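Local coordinates for protein histidinol-phosphatase (Bordetella pertussis, PDB 3FVV) that probably hydrolyses histidinol phosphate to histidinol and phosphate in histidine biosynthesis, as a magnesium-dependent phosphatase of the HAD-like superfamily, at residues D109-L113 and W167-L173; H133-D138 and R163-W167. All coordinates share one frame; numbering follows the deposited sequence.

Interaction 1 of 2, residues D109-L113 and W167-L173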
loop_
_atom_site.group_PDB
_atom_site.type_symbol
_atom_site.label_atom_id
_atom_site.label_comp_id
_atom_site.label_asym_id
_atom_site.label_seq_id
_atom_site.Cartn_x
_atom_site.Cartn_y
_atom_site.Cartn_z
ATOM N N ASP A 109 -3.309 11.222 -16.756
ATOM C CA ASP A 109 -2.081 10.929 -16.022
ATOM C C ASP A 109 -1.845 9.420 -16.043
ATOM O O ASP A 109 -2.803 8.644 -16.147
ATOM C CB ASP A 109 -2.133 11.490 -14.600
ATOM C CG ASP A 109 -2.192 13.047 -14.574
ATOM O OD1 ASP A 109 -1.994 13.642 -15.690
ATOM O OD2 ASP A 109 -2.408 13.649 -13.456
ATOM N N LEU A 110 -0.584 9.001 -16.024
ATOM C CA LEU A 110 -0.240 7.598 -15.759
ATOM C C LEU A 110 -0.354 7.372 -14.241
ATOM O O LEU A 110 0.380 7.969 -13.509
ATOM C CB LEU A 110 1.176 7.277 -16.239
ATOM C CG LEU A 110 1.683 5.866 -15.916
ATOM C CD1 LEU A 110 0.708 4.833 -16.510
ATOM C CD2 LEU A 110 3.179 5.656 -16.367
ATOM N N CYS A 111 -1.254 6.515 -13.790
ATOM C CA CYS A 111 -1.573 6.356 -12.347
ATOM C C CYS A 111 -1.215 4.955 -11.818
ATOM O O CYS A 111 -1.477 3.959 -12.464
ATOM C CB CYS A 111 -3.061 6.587 -12.088
ATOM S SG CYS A 111 -3.580 8.246 -12.532
ATOM N N ALA A 112 -0.630 4.929 -10.607
ATOM C CA ALA A 112 -0.184 3.718 -9.942
ATOM C C ALA A 112 -0.422 3.873 -8.441
ATOM O O ALA A 112 -0.238 4.981 -7.845
ATOM C CB ALA A 112 1.329 3.476 -10.192
ATOM N N LEU A 113 -0.799 2.750 -7.841
ATOM C CA LEU A 113 -0.851 2.585 -6.410
ATOM C C LEU A 113 0.490 2.000 -5.938
ATOM O O LEU A 113 0.949 0.966 -6.470
ATOM C CB LEU A 113 -2.049 1.703 -6.042
ATOM C CG LEU A 113 -2.560 1.597 -4.610
ATOM C CD1 LEU A 113 -3.188 2.869 -4.078
ATOM C CD2 LEU A 113 -3.607 0.440 -4.502
ATOM N N TRP A 167 9.630 -0.132 -12.447
ATOM C CA TRP A 167 8.387 -0.231 -13.206
ATOM C C TRP A 167 8.344 0.687 -14.455
ATOM O O TRP A 167 7.979 0.262 -15.546
ATOM C CB TRP A 167 7.210 0.006 -12.256
ATOM C CG TRP A 167 5.959 0.376 -12.883
ATOM C CD1 TRP A 167 5.142 -0.418 -13.617
ATOM C CD2 TRP A 167 5.344 1.647 -12.818
ATOM N NE1 TRP A 167 4.031 0.300 -14.029
ATOM C CE2 TRP A 167 4.137 1.570 -13.548
ATOM C CE3 TRP A 167 5.702 2.856 -12.241
ATOM C CZ2 TRP A 167 3.296 2.652 -13.717
ATOM C CZ3 TRP A 167 4.841 3.933 -12.393
ATOM C CH2 TRP A 167 3.664 3.819 -13.140
ATOM N N LEU A 168 8.732 1.931 -14.300
ATOM C CA LEU A 168 8.732 2.836 -15.422
ATOM C C LEU A 168 9.648 2.296 -16.539
ATOM O O LEU A 168 9.287 2.307 -17.727
ATOM C CB LEU A 168 9.177 4.241 -14.978
ATOM C CG LEU A 168 8.158 4.960 -14.094
ATOM C CD1 LEU A 168 8.774 6.148 -13.360
ATOM C CD2 LEU A 168 6.880 5.375 -14.874
ATOM N N ALA A 169 10.823 1.802 -16.175
ATOM C CA ALA A 169 11.779 1.323 -17.196
ATOM C C ALA A 169 11.189 0.101 -17.940
ATOM O O ALA A 169 11.269 -0.012 -19.158
ATOM C CB ALA A 169 13.088 0.987 -16.537
ATOM N N GLY A 170 10.580 -0.812 -17.199
ATOM C CA GLY A 170 9.767 -1.871 -17.815
ATOM C C GLY A 170 8.763 -1.390 -18.887
ATOM O O GLY A 170 8.480 -2.080 -19.844
ATOM N N MET A 171 8.250 -0.184 -18.752
ATOM C CA MET A 171 7.336 0.361 -19.768
ATOM C C MET A 171 8.108 1.215 -20.771
ATOM O O MET A 171 7.523 1.795 -21.699
ATOM C CB MET A 171 6.257 1.178 -19.076
ATOM C CG MET A 171 5.272 0.344 -18.238
ATOM S SD MET A 171 4.042 1.430 -17.362
ATOM C CE MET A 171 3.227 2.065 -18.837
ATOM N N GLY A 172 9.417 1.361 -20.562
ATOM C CA GLY A 172 10.231 2.157 -21.490
ATOM C C GLY A 172 10.164 3.624 -21.161
ATOM O O GLY A 172 10.285 4.454 -22.012
ATOM N N LEU A 173 9.967 3.941 -19.901
ATOM C CA LEU A 173 9.768 5.327 -19.462
ATOM C C LEU A 173 10.675 5.618 -18.263
ATOM O O LEU A 173 11.226 4.707 -17.689
ATOM C CB LEU A 173 8.333 5.514 -18.968
ATOM C CG LEU A 173 7.199 5.405 -19.974
ATOM C CD1 LEU A 173 5.914 5.132 -19.214
ATOM C CD2 LEU A 173 7.140 6.689 -20.743
#
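Leu110 meets four residues of the opposing segment, Trp167, Leu168, Met171 and Leu173, chiefly through one methyl, CD2, and the contact is a worked example of how one branched side chain seats the end of a helix on a sheet. Its CB already points at the helix, and the torsions beyond it (chi1 175°, chi2 57°) carry CD2 outward to Trp167 and Leu173. Its CD2 lies 3.7 Å from Trp167 CH2, at the outer corner of the six-membered ring, Leu110 and the indole approaching from opposite directions. The same methyl stands 4.0 Å from Leu168 CD2, and it meets Leu173 CD1 tip to tip, also at 4.0 Å. Met171 closes the group more loosely, its CE 4.4 Å from Leu110 CD2. Cys111 points its CB to the other side of the sheet, where helix 95-106 lies, touching His104 and Leu105. This is the layered alpha/beta core of a HAD-like hydrolase: strand 110-115 runs parallel to strand 5-9, and helix 158-170 packs across one face. Ala112 returns to that face. Its CB sits 3.8 Å from Trp167 CH2, oblique to the ring, packing against the same ring corner as Leu110 CD2. The receiving side is shaped by the helix end. Gly172, with positive phi (84°), completes a Schellman motif: Gly172 N bonds to Ala169 O, and Leu173 N reaches back to Leu168 O at 2.8 Å. Leu168 O also accepts from Met171 N, the two donors arriving from opposite faces of its carbonyl plane, and this reversal brings Leu173 back toward Leu110.

Interaction 2 of 2, residues H133-D138 and R163-W167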
loop_
_atom_site.group_PDB
_atom_site.type_symbol
_atom_site.label_atom_id
_atom_site.label_comp_id
_atom_site.label_asym_id
_atom_site.label_seq_id
_atom_site.Cartn_x
_atom_site.Cartn_y
_atom_site.Cartn_z
ATOM N N HIS A 133 -2.154 0.116 -12.470
ATOM C CA HIS A 133 -0.753 -0.257 -12.109
ATOM C C HIS A 133 -0.615 -0.312 -10.625
ATOM O O HIS A 133 -1.046 0.636 -9.926
ATOM C CB HIS A 133 0.204 0.790 -12.671
ATOM C CG HIS A 133 0.169 0.852 -14.169
ATOM N ND1 HIS A 133 0.703 -0.155 -14.956
ATOM C CD2 HIS A 133 -0.422 1.723 -15.014
ATOM C CE1 HIS A 133 0.460 0.116 -16.226
ATOM N NE2 HIS A 133 -0.221 1.253 -16.286
ATOM N N LEU A 134 0.031 -1.367 -10.142
ATOM C CA LEU A 134 0.213 -1.588 -8.703
ATOM C C LEU A 134 1.679 -1.858 -8.444
ATOM O O LEU A 134 2.255 -2.753 -9.040
ATOM C CB LEU A 134 -0.533 -2.827 -8.263
ATOM C CG LEU A 134 -0.382 -3.238 -6.784
ATOM C CD1 LEU A 134 -0.931 -2.204 -5.821
ATOM C CD2 LEU A 134 -1.046 -4.566 -6.555
ATOM N N ILE A 135 2.256 -1.119 -7.528
ATOM C CA ILE A 135 3.645 -1.280 -7.202
ATOM C C ILE A 135 3.649 -1.587 -5.698
ATOM O O ILE A 135 3.741 -0.681 -4.827
ATOM C CB ILE A 135 4.457 -0.015 -7.591
ATOM C CG1 ILE A 135 4.343 0.300 -9.110
ATOM C CG2 ILE A 135 5.927 -0.182 -7.219
ATOM C CD1 ILE A 135 4.535 1.795 -9.463
ATOM N N ALA A 136 3.497 -2.877 -5.405
ATOM C CA ALA A 136 3.314 -3.382 -4.035
ATOM C C ALA A 136 4.361 -4.428 -3.687
ATOM O O ALA A 136 4.946 -5.026 -4.558
ATOM C CB ALA A 136 1.896 -4.015 -3.854
ATOM N N THR A 137 4.600 -4.651 -2.391
ATOM C CA THR A 137 5.476 -5.755 -1.957
ATOM C C THR A 137 4.824 -7.030 -2.504
ATOM O O THR A 137 3.604 -7.202 -2.423
ATOM C CB THR A 137 5.590 -5.753 -0.468
ATOM O OG1 THR A 137 6.224 -4.522 -0.122
ATOM C CG2 THR A 137 6.434 -6.982 0.121
ATOM N N ASP A 138 5.624 -7.874 -3.125
ATOM C CA ASP A 138 5.101 -9.046 -3.785
ATOM C C ASP A 138 5.414 -10.283 -2.986
ATOM O O ASP A 138 6.579 -10.569 -2.663
ATOM C CB ASP A 138 5.658 -9.218 -5.203
ATOM C CG ASP A 138 5.159 -8.110 -6.159
ATOM O OD1 ASP A 138 3.939 -7.759 -6.128
ATOM O OD2 ASP A 138 6.010 -7.600 -6.922
ATOM N N ARG A 163 11.311 0.493 -6.737
ATOM C CA ARG A 163 10.266 -0.205 -7.444
ATOM C C ARG A 163 9.598 0.680 -8.492
ATOM O O ARG A 163 9.297 0.238 -9.568
ATOM C CB ARG A 163 9.225 -0.773 -6.442
ATOM C CG ARG A 163 9.760 -1.933 -5.668
ATOM C CD ARG A 163 9.859 -3.225 -6.582
ATOM N NE ARG A 163 8.554 -3.482 -7.186
ATOM C CZ ARG A 163 7.536 -4.097 -6.573
ATOM N NH1 ARG A 163 7.659 -4.544 -5.352
ATOM N NH2 ARG A 163 6.355 -4.223 -7.165
ATOM N N VAL A 164 9.385 1.945 -8.171
ATOM C CA VAL A 164 8.770 2.850 -9.102
ATOM C C VAL A 164 9.718 3.008 -10.299
ATOM O O VAL A 164 9.274 3.003 -11.461
ATOM C CB VAL A 164 8.488 4.218 -8.433
ATOM C CG1 VAL A 164 8.173 5.220 -9.482
ATOM C CG2 VAL A 164 7.299 4.105 -7.411
ATOM N N ASN A 165 11.023 3.179 -10.053
ATOM C CA ASN A 165 11.953 3.382 -11.204
ATOM C C ASN A 165 12.048 2.093 -12.072
ATOM O O ASN A 165 12.016 2.154 -13.337
ATOM C CB ASN A 165 13.309 3.922 -10.765
ATOM C CG ASN A 165 13.236 5.366 -10.216
ATOM O OD1 ASN A 165 13.863 5.699 -9.177
ATOM N ND2 ASN A 165 12.488 6.210 -10.896
ATOM N N GLN A 166 12.044 0.933 -11.412
ATOM C CA GLN A 166 12.055 -0.332 -12.162
ATOM C C GLN A 166 10.806 -0.472 -12.999
ATOM O O GLN A 166 10.904 -0.848 -14.139
ATOM C CB GLN A 166 12.242 -1.533 -11.256
ATOM C CG GLN A 166 13.546 -1.486 -10.547
ATOM C CD GLN A 166 13.743 -2.562 -9.528
ATOM O OE1 GLN A 166 12.832 -2.924 -8.764
ATOM N NE2 GLN A 166 14.995 -3.053 -9.451
ATOM N N TRP A 167 9.630 -0.132 -12.447
ATOM C CA TRP A 167 8.387 -0.231 -13.206
ATOM C C TRP A 167 8.344 0.687 -14.455
ATOM O O TRP A 167 7.979 0.262 -15.546
ATOM C CB TRP A 167 7.210 0.006 -12.256
ATOM C CG TRP A 167 5.959 0.376 -12.883
ATOM C CD1 TRP A 167 5.142 -0.418 -13.617
ATOM C CD2 TRP A 167 5.344 1.647 -12.818
ATOM N NE1 TRP A 167 4.031 0.300 -14.029
ATOM C CE2 TRP A 167 4.137 1.570 -13.548
ATOM C CE3 TRP A 167 5.702 2.856 -12.241
ATOM C CZ2 TRP A 167 3.296 2.652 -13.717
ATOM C CZ3 TRP A 167 4.841 3.933 -12.393
ATOM C CH2 TRP A 167 3.664 3.819 -13.140
HETATM O O HOH W 1 5.456 -3.535 -9.975
HETATM O O HOH W 2 3.372 -5.209 -7.118
#
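Ala136 O is gripped by both terminal nitrogens of Arg163, NH1 at 2.9 Å and NH2 at 3.1 Å, an end-on pairing that illustrates how an arginine can satisfy a backbone carbonyl. The oxygen lies near the guanidinium plane, but both nitrogens reach it from one face of the carbonyl plane, NH1 52° out of it. Bends at chi2 and chi3 curl the chain back over the strand, past Ile135, whose CG2 lies over one guanidinium face. NH1 also donates to Thr153 O. NH2 donates to two waters; the second, 3.1 Å away, also accepts from Ala136 N (2.9 Å) and can donate to Asp138 OD1, though other acceptors compete for its protons. Asp138 OD1 is held by Ser119 OG too, while OD2 stands 3.4 Å from Arg163 NH2, well out of the guanidinium plane, an attraction of charges alone. Farther along, Ile135 CG1 packs 4.1 Å from Trp167 CD2, and Trp167 CZ2 sits over a face of the His133 imidazole, 3.6 Å from His133 CG, the rings oblique. Helix 158-170 thus lies over strand 133-142, the axes of the short segments 133-136 and 163-167 approaching to 9.3 Å, with strand 110-115 alongside in the sheet and helix 119-128 touching Leu134 and Ala136 from the other side.

Overall arrangement
From the N terminus, strand 5-9 comes first in the chain, and strand 110-115 later pairs with it in parallel. The chain then passes through helix 119-128 to strand 133-142, the next parallel neighbour, and through the short strands 145-147 and 150-151 to helix 158-170. Interaction 2 closes the shorter loop, 133-138 to 163-167, nested inside the longer one that interaction 1 closes between 109-113 and 167-173. Trp167 belongs to both, so the helix and the turn that ends it rest on adjacent strands. The strands are themselves joined by probable backbone hydrogen bonds, Leu113 O to Ile135 N and Leu113 N to His133 O. The centres of the two contacts lie about 9 Å apart.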